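Local coordinates for dihydroxyacetone kinase (Citrobacter freundii, PDB 1UN8), which catalyses the ATP-dependent phosphorylation of dihydroxyacetone to dihydroxyacetone phosphate, working as a homodimer, at residues E62-H65 / V66-G70; N7-T10 / H11-S14. All blocks are in the same frame, centred on the assembly; numbering follows the deposited sequence.

Overall arrangement
Both contacts belong to the N-terminal DhaK part of the chain, the part that binds dihydroxyacetone, and both are local turns. Interaction 2 comes first along the chain and leads into helix 12-22 at the surface; interaction 1 follows within the loop between strands 52-59 and 76-80 and is largely buried. Their centres are about 19 Å apart and their nearest atoms about 6 Å, without touching. Helix 12-22 joins them: residues 11-14 run into it, and further along it Val-16 and Ala-20 meet Glu-62 and Val-66. Each contact also reaches the second subunit, so the edge of the substrate-binding region and the entry to this helix both adjoin the dimer interface.

Interaction 1 of 2, residues E62-H65 / V66-G70; sequences EPAH and VGFIG
Val-66 starts the second half of this tight loop; its N donates to a water 3.1 Å away, which returns a weak bond to Ala-64 O at 2.8 Å and thus spans the cis peptide between Ala-64 and His-65. Beyond the loop the valine side chain packs on Val-41 and Cys-79. Gly-67 comes next, and its N donates to Pro-63 O at 2.6 Å, arriving almost head-on to the carbonyl (C=O...N 168°). The cis peptide before His-65 lies within the turn that this bond closes; the peptide before Pro-63 is cis as well. A type I turn follows: Phe-68 N binds His-65 O at 2.9 Å from above the carbonyl plane, with Val-66 and Gly-67 at the corner.

This loop directly follows Gly-58 to His-61, which bind substrate, and His-65 is linked to the site through the hydrogen bond of its NE2 to the substrate-binding Lys-109. Ala-64 CB sits 3.9 Å above the centre of the imidazole, while ND1 is bonded to His-159, fixing the ring's rotation. The Phe-68 ring reaches back, because CG lies anti to the carbonyl carbon and beside the backbone N (chi1 -49°): its CE1 is 3.9 Å from Ala-64 CA, which approaches at the ring edge, and its CZ 4.3 Å from Pro-63 CG. Ile-69 brings CG1 to 3.8 Å from His-65 O and then leans on Leu-74.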
loop_
_atom_site.group_PDB
_atom_site.type_symbol
_atom_site.label_atom_id
_atom_site.label_comp_id
_atom_site.label_asym_id
_atom_site.label_seq_id
_atom_site.Cartn_x
_atom_site.Cartn_y
_atom_site.Cartn_z
ATOM N N GLU A 62 11.017 1.243 -1.140
ATOM C CA GLU A 62 10.759 0.631 0.153
ATOM C C GLU A 62 9.512 -0.241 0.043
ATOM O O GLU A 62 8.559 0.135 -0.679
ATOM C CB GLU A 62 10.506 1.726 1.180
ATOM C CG GLU A 62 11.694 2.638 1.420
ATOM C CD GLU A 62 11.950 3.599 0.274
ATOM O OE1 GLU A 62 11.046 3.795 -0.545
ATOM O OE2 GLU A 62 13.067 4.166 0.190
ATOM N N PRO A 63 9.475 -1.384 0.735
ATOM C CA PRO A 63 10.533 -1.875 1.635
ATOM C C PRO A 63 11.889 -2.335 1.075
ATOM O O PRO A 63 12.757 -2.707 1.890
ATOM C CB PRO A 63 9.866 -3.065 2.343
ATOM C CG PRO A 63 8.866 -3.552 1.336
ATOM C CD PRO A 63 8.330 -2.308 0.679
ATOM N N ALA A 64 12.097 -2.326 -0.236
ATOM C CA ALA A 64 13.414 -2.702 -0.762
ATOM C C ALA A 64 14.336 -1.538 -0.475
ATOM O O ALA A 64 13.920 -0.403 -0.635
ATOM C CB ALA A 64 13.337 -2.939 -2.258
ATOM N N HIS A 65 15.569 -1.793 -0.050
ATOM C CA HIS A 65 16.083 -3.144 0.175
ATOM C C HIS A 65 16.273 -3.405 1.654
ATOM O O HIS A 65 16.540 -4.536 2.071
ATOM C CB HIS A 65 17.424 -3.339 -0.554
ATOM C CG HIS A 65 17.302 -3.300 -2.045
ATOM N ND1 HIS A 65 17.061 -4.425 -2.800
ATOM C CD2 HIS A 65 17.384 -2.268 -2.921
ATOM C CE1 HIS A 65 17.004 -4.090 -4.079
ATOM N NE2 HIS A 65 17.195 -2.785 -4.179
ATOM N N VAL A 66 16.137 -2.348 2.450
ATOM C CA VAL A 66 16.285 -2.450 3.901
ATOM C C VAL A 66 15.345 -3.505 4.508
ATOM O O VAL A 66 15.685 -4.155 5.486
ATOM C CB VAL A 66 16.019 -1.088 4.561
ATOM C CG1 VAL A 66 15.961 -1.232 6.046
ATOM C CG2 VAL A 66 17.062 -0.050 4.138
ATOM N N GLY A 67 14.161 -3.666 3.920
ATOM C CA GLY A 67 13.169 -4.622 4.386
ATOM C C GLY A 67 13.563 -6.065 4.126
ATOM O O GLY A 67 12.912 -7.012 4.610
ATOM N N PHE A 68 14.632 -6.258 3.364
ATOM C CA PHE A 68 15.119 -7.610 3.130
ATOM C C PHE A 68 16.514 -7.847 3.678
ATOM O O PHE A 68 17.275 -8.667 3.170
ATOM C CB PHE A 68 14.923 -8.002 1.670
ATOM C CG PHE A 68 13.547 -7.711 1.203
ATOM C CD1 PHE A 68 13.295 -6.592 0.406
ATOM C CD2 PHE A 68 12.492 -8.535 1.566
ATOM C CE1 PHE A 68 12.021 -6.292 -0.039
ATOM C CE2 PHE A 68 11.227 -8.248 1.135
ATOM C CZ PHE A 68 10.985 -7.096 0.306
ATOM N N ILE A 69 16.836 -7.106 4.728
ATOM C CA ILE A 69 18.107 -7.263 5.427
ATOM C C ILE A 69 17.819 -8.202 6.608
ATOM O O ILE A 69 16.824 -8.028 7.318
ATOM C CB ILE A 69 18.616 -5.899 5.956
ATOM C CG1 ILE A 69 19.171 -5.048 4.823
ATOM C CG2 ILE A 69 19.665 -6.096 7.066
ATOM C CD1 ILE A 69 19.446 -3.629 5.249
ATOM N N GLY A 70 18.683 -9.188 6.808
ATOM C CA GLY A 70 18.537 -10.132 7.905
ATOM C C GLY A 70 18.922 -11.560 7.560
ATOM O O GLY A 70 19.171 -11.897 6.380
HETATM O O HOH W 1 14.672 0.351 1.939
#

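Interaction 2 of 2, residues N7-T10 / H11-S14; sequences NQRT and HLVS
A bend at chi2 (61°) folds the Arg-9 side chain back, carrying its guanidinium over to Leu-12, while CG of His-11 lies anti to the carbonyl carbon, beside the backbone N (chi1 -65°), which puts the imidazole alongside Gln-8 and Thr-10. In the first pairing NH1 of Arg-9 stands 3.8 Å from Leu-12 CB, and the two side chains cross at a slant. The guanidinium meets Leu-12 CB by van der Waals contact, its NH1 being salt-bridged to Asp-81. Leu-12 itself is buried, resting on Phe-6 and on Ile-271 of the second subunit.

Two overlapping turns of the i to i+3 kind wind the chain into helix 12-22. His-11 N donates to Gln-8 O at 3.0 Å, and Leu-12 N to Arg-9 O at 3.1 Å; in both, the donor lies well above the plane of the carbonyl. The carbonyl that takes Leu-12 N also presses close to the leucine side chain, with Arg-9 O 3.1 Å from Leu-12 CB. A water bridges Val-13 N and Arg-9 O, four residues apart, the spacing of an alpha-helical bond: Val-13 N gives it a hydrogen bond of 2.8 Å, and its own bond to Arg-9 O is weak. It also sits in the plane of the guanidinium at its edge. In this way the water meets one of the first N-H groups of the helix.

The histidine is on the more exposed flank. Its ring runs side by side with the Gln-8 side chain, with Gln-8 CB 4.0 Å from His-11 ND1 and the amide turned 72° from the imidazole plane. From the neighbouring position Thr-10 OG1 comes within 3.4 Å of His-11 CD2. Farther out, Gln-8 NE2 makes a weak hydrogen bond to Asn-7 OD1, an oxygen that is also bonded by Asn-232 of the second subunit.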
loop_
_atom_site.group_PDB
_atom_site.type_symbol
_atom_site.label_atom_id
_atom_site.label_comp_id
_atom_site.label_asym_id
_atom_site.label_seq_id
_atom_site.Cartn_x
_atom_site.Cartn_y
_atom_site.Cartn_z
ATOM N N ASN A 7 9.589 16.031 5.514
ATOM C CA ASN A 7 10.001 17.213 6.260
ATOM C C ASN A 7 11.085 17.944 5.477
ATOM O O ASN A 7 10.774 18.708 4.566
ATOM C CB ASN A 7 10.527 16.783 7.623
ATOM C CG ASN A 7 10.740 17.949 8.564
ATOM O OD1 ASN A 7 10.532 19.106 8.204
ATOM N ND2 ASN A 7 11.159 17.645 9.784
ATOM N N GLN A 8 12.348 17.716 5.834
ATOM C CA GLN A 8 13.468 18.335 5.114
ATOM C C GLN A 8 13.809 17.445 3.913
ATOM O O GLN A 8 14.044 16.246 4.070
ATOM C CB GLN A 8 14.703 18.459 6.019
ATOM C CG GLN A 8 14.531 19.417 7.185
ATOM C CD GLN A 8 14.103 20.811 6.729
ATOM O OE1 GLN A 8 14.851 21.512 6.030
ATOM N NE2 GLN A 8 12.887 21.219 7.116
ATOM N N ARG A 9 13.836 18.012 2.714
ATOM C CA ARG A 9 14.154 17.205 1.547
ATOM C C ARG A 9 15.475 16.462 1.706
ATOM O O ARG A 9 15.554 15.270 1.406
ATOM C CB ARG A 9 14.215 18.060 0.277
ATOM C CG ARG A 9 14.598 17.265 -0.974
ATOM C CD ARG A 9 13.578 16.172 -1.267
ATOM N NE ARG A 9 13.936 15.362 -2.428
ATOM C CZ ARG A 9 14.847 14.391 -2.412
ATOM N NH1 ARG A 9 15.488 14.104 -1.291
ATOM N NH2 ARG A 9 15.123 13.707 -3.517
ATOM N N THR A 10 16.505 17.159 2.182
ATOM C CA THR A 10 17.817 16.542 2.341
ATOM C C THR A 10 17.872 15.419 3.372
ATOM O O THR A 10 18.791 14.600 3.330
ATOM C CB THR A 10 18.936 17.588 2.680
ATOM O OG1 THR A 10 18.694 18.174 3.965
ATOM C CG2 THR A 10 18.975 18.688 1.629
ATOM N N HIS A 11 16.901 15.357 4.283
ATOM C CA HIS A 11 16.882 14.295 5.303
ATOM C C HIS A 11 15.900 13.171 4.967
ATOM O O HIS A 11 15.778 12.194 5.718
ATOM C CB HIS A 11 16.519 14.880 6.671
ATOM C CG HIS A 11 17.537 15.844 7.209
ATOM N ND1 HIS A 11 17.337 16.572 8.364
ATOM C CD2 HIS A 11 18.763 16.196 6.751
ATOM C CE1 HIS A 11 18.395 17.331 8.592
ATOM N NE2 HIS A 11 19.274 17.120 7.629
ATOM N N LEU A 12 15.214 13.321 3.835
ATOM C CA LEU A 12 14.202 12.375 3.363
ATOM C C LEU A 12 14.591 10.911 3.535
ATOM O O LEU A 12 13.960 10.180 4.317
ATOM C CB LEU A 12 13.894 12.666 1.883
ATOM C CG LEU A 12 12.703 12.116 1.067
ATOM C CD1 LEU A 12 12.296 10.727 1.532
ATOM C CD2 LEU A 12 11.544 13.066 1.168
ATOM N N VAL A 13 15.611 10.475 2.801
ATOM C CA VAL A 13 16.044 9.085 2.879
ATOM C C VAL A 13 16.431 8.682 4.295
ATOM O O VAL A 13 16.076 7.592 4.753
ATOM C CB VAL A 13 17.231 8.817 1.944
ATOM C CG1 VAL A 13 17.788 7.423 2.202
ATOM C CG2 VAL A 13 16.784 8.954 0.495
ATOM N N SER A 14 17.153 9.557 4.992
ATOM C CA SER A 14 17.549 9.251 6.357
ATOM C C SER A 14 16.322 9.043 7.240
ATOM O O SER A 14 16.281 8.117 8.058
ATOM C CB SER A 14 18.392 10.376 6.940
ATOM O OG SER A 14 18.768 10.055 8.269
HETATM O O HOH W 2 17.098 12.348 1.321
#